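Local coordinates for lysine/ornithine decarboxylase (Vibrio vulnificus, PDB 2PLJ), which catalyses the decarboxylation of lysine and ornithine, the latter yielding putrescine, with a pyridoxal phosphate cofactor carried by its beta/alpha-barrel, at residues Asp134-Arg138 with Lys158-Tyr162; Ile126-Lys132 with Val147-Asn152. All blocks are in the same frame, centred on the assembly; numbering follows the deposited sequence. Where two conformers were deposited one is given.

Overall arrangement
Both interactions belong to the same corner of the beta/alpha-barrel and their segments alternate along the chain, with centres about 11 Å apart. Interaction 2 is the buried one: strands 125-127 and 147-150 run side by side, and where their direct pairing gives out, ordered waters and the ammonium of K132 join the backbones. Interaction 1 lies farther out, where helix 134-143, which connects those two strands, meets the loop after helix 153-157; there a buried isoleucine and two aromatic rings lie beside more exposed polar groups. The two touch through F159, whose ring packs on F148 and K132, and through K158, whose NZ reaches the backbone O of K132.

Interaction 1. Residues Asp134-Arg138 with Lys158-Tyr162; sequences DADIR and KFKAY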
loop_
_atom_site.group_PDB
_atom_site.type_symbol
_atom_site.label_atom_id
_atom_site.label_comp_id
_atom_site.label_asym_id
_atom_site.label_seq_id
_atom_site.Cartn_x
_atom_site.Cartn_y
_atom_site.Cartn_z
ATOM N N ASP A 134 -17.065 18.698 -6.263
ATOM C CA ASP A 134 -17.064 20.097 -6.689
ATOM C C ASP A 134 -15.689 20.733 -6.413
ATOM O O ASP A 134 -15.123 21.391 -7.310
ATOM C CB ASP A 134 -18.205 20.893 -6.049
ATOM C CG ASP A 134 -18.269 22.314 -6.562
ATOM O OD1 ASP A 134 -18.484 22.491 -7.793
ATOM O OD2 ASP A 134 -18.086 23.242 -5.747
ATOM N N ALA A 135 -15.147 20.538 -5.206
ATOM C CA ALA A 135 -13.826 21.093 -4.844
ATOM C C ALA A 135 -12.696 20.691 -5.809
ATOM O O ALA A 135 -11.826 21.499 -6.119
ATOM C CB ALA A 135 -13.450 20.753 -3.398
ATOM N N ASP A 136 -12.743 19.462 -6.307
ATOM C CA ASP A 136 -11.709 18.947 -7.220
ATOM C C ASP A 136 -11.754 19.776 -8.499
ATOM O O ASP A 136 -10.731 20.145 -9.046
ATOM C CB ASP A 136 -11.943 17.479 -7.541
ATOM C CG ASP A 136 -11.851 16.569 -6.304
ATOM O OD1 ASP A 136 -11.042 16.860 -5.379
ATOM O OD2 ASP A 136 -12.615 15.555 -6.264
ATOM N N ILE A 137 -12.960 20.094 -8.946
ATOM C CA ILE A 137 -13.083 20.894 -10.165
ATOM C C ILE A 137 -12.562 22.312 -9.900
ATOM O O ILE A 137 -11.803 22.875 -10.710
ATOM C CB ILE A 137 -14.558 20.951 -10.633
ATOM C CG1 ILE A 137 -15.019 19.554 -11.091
ATOM C CG2 ILE A 137 -14.725 22.031 -11.767
ATOM C CD1 ILE A 137 -16.581 19.403 -11.157
ATOM N N ARG A 138 -12.974 22.893 -8.767
ATOM C CA ARG A 138 -12.600 24.267 -8.416
ATOM C C ARG A 138 -11.087 24.440 -8.249
ATOM O O ARG A 138 -10.531 25.418 -8.739
ATOM C CB ARG A 138 -13.335 24.736 -7.149
ATOM C CG ARG A 138 -14.847 24.898 -7.290
ATOM C CD ARG A 138 -15.474 25.570 -6.011
ATOM N NE ARG A 138 -15.269 27.006 -5.902
ATOM C CZ ARG A 138 -16.064 27.941 -6.439
ATOM N NH1 ARG A 138 -17.124 27.608 -7.173
ATOM N NH2 ARG A 138 -15.783 29.219 -6.254
ATOM N N LYS A 158 -22.400 18.410 -12.930
ATOM C CA LYS A 158 -21.443 19.113 -12.075
ATOM C C LYS A 158 -20.806 20.319 -12.772
ATOM O O LYS A 158 -20.224 21.181 -12.101
ATOM C CB LYS A 158 -20.334 18.158 -11.597
ATOM C CG LYS A 158 -20.893 16.978 -10.849
ATOM C CD LYS A 158 -19.759 16.173 -10.209
ATOM C CE LYS A 158 -20.336 14.935 -9.515
ATOM N NZ LYS A 158 -19.232 13.967 -9.198
ATOM N N PHE A 159 -20.873 20.337 -14.106
ATOM C CA PHE A 159 -20.230 21.391 -14.908
ATOM C C PHE A 159 -21.144 22.543 -15.331
ATOM O O PHE A 159 -20.691 23.514 -15.966
ATOM C CB PHE A 159 -19.495 20.793 -16.122
ATOM C CG PHE A 159 -18.231 20.092 -15.721
ATOM C CD1 PHE A 159 -17.094 20.838 -15.436
ATOM C CD2 PHE A 159 -18.228 18.701 -15.512
ATOM C CE1 PHE A 159 -15.913 20.200 -14.997
ATOM C CE2 PHE A 159 -17.082 18.047 -15.078
ATOM C CZ PHE A 159 -15.913 18.792 -14.822
ATOM N N LYS A 160 -22.422 22.442 -14.983
ATOM C CA LYS A 160 -23.345 23.551 -15.288
ATOM C C LYS A 160 -22.829 24.862 -14.691
ATOM O O LYS A 160 -22.833 25.926 -15.347
ATOM C CB LYS A 160 -24.742 23.236 -14.754
ATOM C CG LYS A 160 -25.482 22.174 -15.559
ATOM C CD LYS A 160 -26.851 21.958 -14.932
ATOM C CE LYS A 160 -27.767 21.147 -15.808
ATOM N NZ LYS A 160 -29.192 21.235 -15.315
ATOM N N ALA A 161 -22.391 24.782 -13.437
ATOM C CA ALA A 161 -21.934 25.955 -12.704
ATOM C C ALA A 161 -20.614 26.498 -13.286
ATOM O O ALA A 161 -20.212 27.616 -12.972
ATOM C CB ALA A 161 -21.787 25.604 -11.215
ATOM N N TYR A 162 -19.964 25.704 -14.145
ATOM C CA TYR A 162 -18.651 26.041 -14.720
ATOM C C TYR A 162 -18.670 26.125 -16.247
ATOM O O TYR A 162 -17.609 26.095 -16.879
ATOM C CB TYR A 162 -17.585 25.032 -14.237
ATOM C CG TYR A 162 -17.564 24.946 -12.738
ATOM C CD1 TYR A 162 -18.129 23.851 -12.078
ATOM C CD2 TYR A 162 -17.037 25.989 -11.972
ATOM C CE1 TYR A 162 -18.148 23.783 -10.665
ATOM C CE2 TYR A 162 -17.034 25.932 -10.570
ATOM C CZ TYR A 162 -17.600 24.838 -9.928
ATOM O OH TYR A 162 -17.618 24.826 -8.558
HETATM O O HOH W 1 -19.850 20.817 -9.452
#
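Helix 134-143 of the beta/alpha-barrel begins beside the loop 158-162, which follows helix 153-157 and holds a short 3-10 turn at 160-161. The backbones stay well apart, with the CA atoms of D134 and K158 7.0 Å from each other and those of I137 and F159 8.6 Å, so side chains and one water must span the gap. I137 fills the side of it next to F159 and Y162. Its branching suits it to a place between two rings: with CG2 anti to the backbone N and CG1 beside it (chi1 -67°), the two ends of the side chain diverge. CD1 lies over a face of the F159 ring, 4.1 Å from its centroid and shifted toward the rim, while CG2 makes the matching CH-pi contact over a face of Y162. The methyl CB of A161 lies over the opposite face of Y162. A tyrosine fits here because its ring joins the apolar layer while its hydroxyl reaches the D134 carboxylate. Y162 OH donates to D134 OD1 at 2.6 Å, on the syn side. In one of two conformers of R138, a bend at chi3 (77°) lets NH1 donate to the same hydroxyl at 3.1 Å, the guanidinium plane 59° from the ring. Acid and base one helical turn apart then share the phenol, which may polarise the hydroxyl. K158 adds its CB to the packing on I137; its extended chain carries NZ to K132 O, E155 and, across the subunit interface, the backbone O of M307 of the second subunit. A bridging water completes the polar edge of the contact, donating one hydrogen to D134 OD1 and the other to K158 O, each at 2.7 Å.

Interaction 2. Residues Ile126-Lys132 with Val147-Asn152; sequences IHTHPIK and VFVVDN
K132 NZ is gripped by two backbone carbonyls, H129 O at 2.8 Å within its own segment and V149 O at 2.9 Å across the contact. It approaches V149 O nearly head-on, with a C=O...N angle of 169°, and meets H129 O in its carbonyl plane. The side chain curls back to get there, bent at chi3 (-70°) and again at chi4; a lysine suits the place because its ammonium can serve several acceptors, and a salt bridge to E155 adds a charged one. On the way, CD packs obliquely against F148 CD1. Nearer the start of the strands, H127 N donates to V147 O at 2.9 Å. Past this bond direct pairing stops although the backbones remain close, and waters bridge them: one accepts from V149 N, donates to H129 O at 2.7 Å and, weakly, to H127 O, while a second accepts from D151 N and donates to P130 O and D151 OD1. Apolar side chains fill in around these bridges. I126 CG2 meets V147 CG1, and V149 sends CG2 against T128 and CG1 toward P130 CB, its beta-branched shape serving both. F148 CE1 lies over one face of the H127 imidazole, the ring planes 41° apart. Farther on, I131 CD1 reaches N152 ND2 at 3.6 Å; N152 OD1 caps helix 153-157 through E155 N, while its ND2 donates to D151 OD1. T128 bonds D105 through OG1, with its side chain about 5 Å from the bound putrescine-cofactor adduct. Strand 103-106 pairs with 125-127 and 167-171 with 147-150, so this contact brings the sheet's two end strands together in parallel and closes the barrel; helix 134-143 links them in a beta-alpha-beta crossover, its A140 packed against both H127 and F148.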
loop_
_atom_site.group_PDB
_atom_site.type_symbol
_atom_site.label_atom_id
_atom_site.label_comp_id
_atom_site.label_asym_id
_atom_site.label_seq_id
_atom_site.Cartn_x
_atom_site.Cartn_y
_atom_site.Cartn_z
ATOM N N ILE A 126 -4.185 18.601 -18.644
ATOM C CA ILE A 126 -5.575 18.162 -18.699
ATOM C C ILE A 126 -5.870 17.416 -17.388
ATOM O O ILE A 126 -4.966 16.792 -16.794
ATOM C CB ILE A 126 -5.895 17.239 -19.917
ATOM C CG1 ILE A 126 -5.038 15.964 -19.918
ATOM C CG2 ILE A 126 -5.728 18.012 -21.250
ATOM C CD1 ILE A 126 -5.380 14.988 -21.079
ATOM N N HIS A 127 -7.121 17.468 -16.935
ATOM C CA HIS A 127 -7.507 16.761 -15.699
ATOM C C HIS A 127 -8.389 15.592 -16.142
ATOM O O HIS A 127 -9.348 15.789 -16.879
ATOM C CB HIS A 127 -8.250 17.738 -14.770
ATOM C CG HIS A 127 -8.471 17.207 -13.394
ATOM N ND1 HIS A 127 -9.310 16.134 -13.129
ATOM C CD2 HIS A 127 -8.005 17.636 -12.197
ATOM C CE1 HIS A 127 -9.315 15.912 -11.825
ATOM N NE2 HIS A 127 -8.572 16.838 -11.238
ATOM N N THR A 128 -8.001 14.377 -15.809
ATOM C CA THR A 128 -8.701 13.237 -16.412
ATOM C C THR A 128 -9.421 12.339 -15.430
ATOM O O THR A 128 -9.860 11.250 -15.804
ATOM C CB THR A 128 -7.747 12.422 -17.262
ATOM O OG1 THR A 128 -6.678 11.989 -16.433
ATOM C CG2 THR A 128 -7.262 13.260 -18.502
ATOM N N HIS A 129 -9.600 12.800 -14.196
ATOM C CA HIS A 129 -10.305 11.922 -13.267
ATOM C C HIS A 129 -11.783 11.992 -13.634
ATOM O O HIS A 129 -12.341 13.094 -13.639
ATOM C CB HIS A 129 -10.112 12.331 -11.817
ATOM C CG HIS A 129 -10.596 11.273 -10.883
ATOM N ND1 HIS A 129 -9.831 10.749 -9.862
ATOM C CD2 HIS A 129 -11.760 10.573 -10.883
ATOM C CE1 HIS A 129 -10.526 9.808 -9.242
ATOM N NE2 HIS A 129 -11.694 9.681 -9.844
ATOM N N PRO A 130 -12.410 10.846 -13.995
ATOM C CA PRO A 130 -13.822 10.953 -14.413
ATOM C C PRO A 130 -14.813 11.295 -13.316
ATOM O O PRO A 130 -15.930 11.722 -13.636
ATOM C CB PRO A 130 -14.149 9.550 -14.997
ATOM C CG PRO A 130 -12.784 8.913 -15.281
ATOM C CD PRO A 130 -11.903 9.472 -14.140
ATOM N N ILE A 131 -14.432 11.152 -12.043
ATOM C CA ILE A 131 -15.431 11.344 -10.976
ATOM C C ILE A 131 -14.906 12.297 -9.905
ATOM O O ILE A 131 -13.971 11.961 -9.161
ATOM C CB ILE A 131 -15.823 10.001 -10.313
ATOM C CG1 ILE A 131 -16.299 9.002 -11.378
ATOM C CG2 ILE A 131 -16.865 10.263 -9.190
ATOM C CD1 ILE A 131 -17.676 9.260 -12.000
ATOM N N LYS A 132 -15.515 13.480 -9.858
ATOM C CA LYS A 132 -14.892 14.573 -9.140
ATOM C C LYS A 132 -15.866 15.226 -8.182
ATOM O O LYS A 132 -17.054 15.418 -8.498
ATOM C CB LYS A 132 -14.375 15.633 -10.122
ATOM C CG LYS A 132 -13.274 15.154 -11.101
ATOM C CD LYS A 132 -13.069 16.103 -12.310
ATOM C CE LYS A 132 -14.278 16.053 -13.282
ATOM N NZ LYS A 132 -14.691 14.646 -13.660
ATOM N N VAL A 147 -9.652 21.556 -18.852
ATOM C CA VAL A 147 -10.085 20.378 -19.593
ATOM C C VAL A 147 -10.348 19.270 -18.557
ATOM O O VAL A 147 -9.461 18.953 -17.726
ATOM C CB VAL A 147 -9.011 19.874 -20.604
ATOM C CG1 VAL A 147 -9.505 18.588 -21.353
ATOM C CG2 VAL A 147 -8.660 20.966 -21.637
ATOM N N PHE A 148 -11.549 18.688 -18.612
ATOM C CA PHE A 148 -11.962 17.653 -17.649
ATOM C C PHE A 148 -12.615 16.517 -18.419
ATOM O O PHE A 148 -12.981 16.692 -19.590
ATOM C CB PHE A 148 -12.962 18.194 -16.630
ATOM C CG PHE A 148 -12.385 19.264 -15.744
ATOM C CD1 PHE A 148 -11.714 18.910 -14.555
ATOM C CD2 PHE A 148 -12.477 20.612 -16.109
ATOM C CE1 PHE A 148 -11.135 19.875 -13.739
ATOM C CE2 PHE A 148 -11.925 21.599 -15.299
ATOM C CZ PHE A 148 -11.239 21.245 -14.116
ATOM N N VAL A 149 -12.783 15.382 -17.742
ATOM C CA VAL A 149 -13.394 14.209 -18.362
ATOM C C VAL A 149 -14.737 13.938 -17.700
ATOM O O VAL A 149 -14.869 14.072 -16.460
ATOM C CB VAL A 149 -12.469 12.952 -18.171
ATOM C CG1 VAL A 149 -13.259 11.622 -18.408
ATOM C CG2 VAL A 149 -11.191 13.046 -19.035
ATOM N N VAL A 150 -15.719 13.530 -18.502
ATOM C CA VAL A 150 -16.965 12.980 -17.975
ATOM C C VAL A 150 -17.275 11.670 -18.666
ATOM O O VAL A 150 -16.908 11.483 -19.826
ATOM C CB VAL A 150 -18.152 13.964 -18.098
ATOM C CG1 VAL A 150 -17.850 15.244 -17.307
ATOM C CG2 VAL A 150 -18.482 14.272 -19.571
ATOM N N ASP A 151 -17.945 10.772 -17.955
ATOM C CA ASP A 151 -18.451 9.544 -18.583
ATOM C C ASP A 151 -19.905 9.236 -18.214
ATOM O O ASP A 151 -20.415 8.128 -18.478
ATOM C CB ASP A 151 -17.505 8.373 -18.284
ATOM C CG ASP A 151 -17.631 7.836 -16.844
ATOM O OD1 ASP A 151 -18.489 8.320 -16.052
ATOM O OD2 ASP A 151 -16.854 6.906 -16.528
ATOM N N ASN A 152 -20.582 10.212 -17.618
ATOM C CA ASN A 152 -21.971 10.027 -17.262
ATOM C C ASN A 152 -22.685 11.367 -17.026
ATOM O O ASN A 152 -22.036 12.414 -16.858
ATOM C CB ASN A 152 -22.103 9.038 -16.080
ATOM C CG ASN A 152 -21.715 9.658 -14.749
ATOM O OD1 ASN A 152 -22.448 10.499 -14.229
ATOM N ND2 ASN A 152 -20.584 9.225 -14.178
HETATM O O HOH W 2 -11.686 15.310 -15.106
HETATM O O HOH W 3 -17.943 10.861 -15.217
#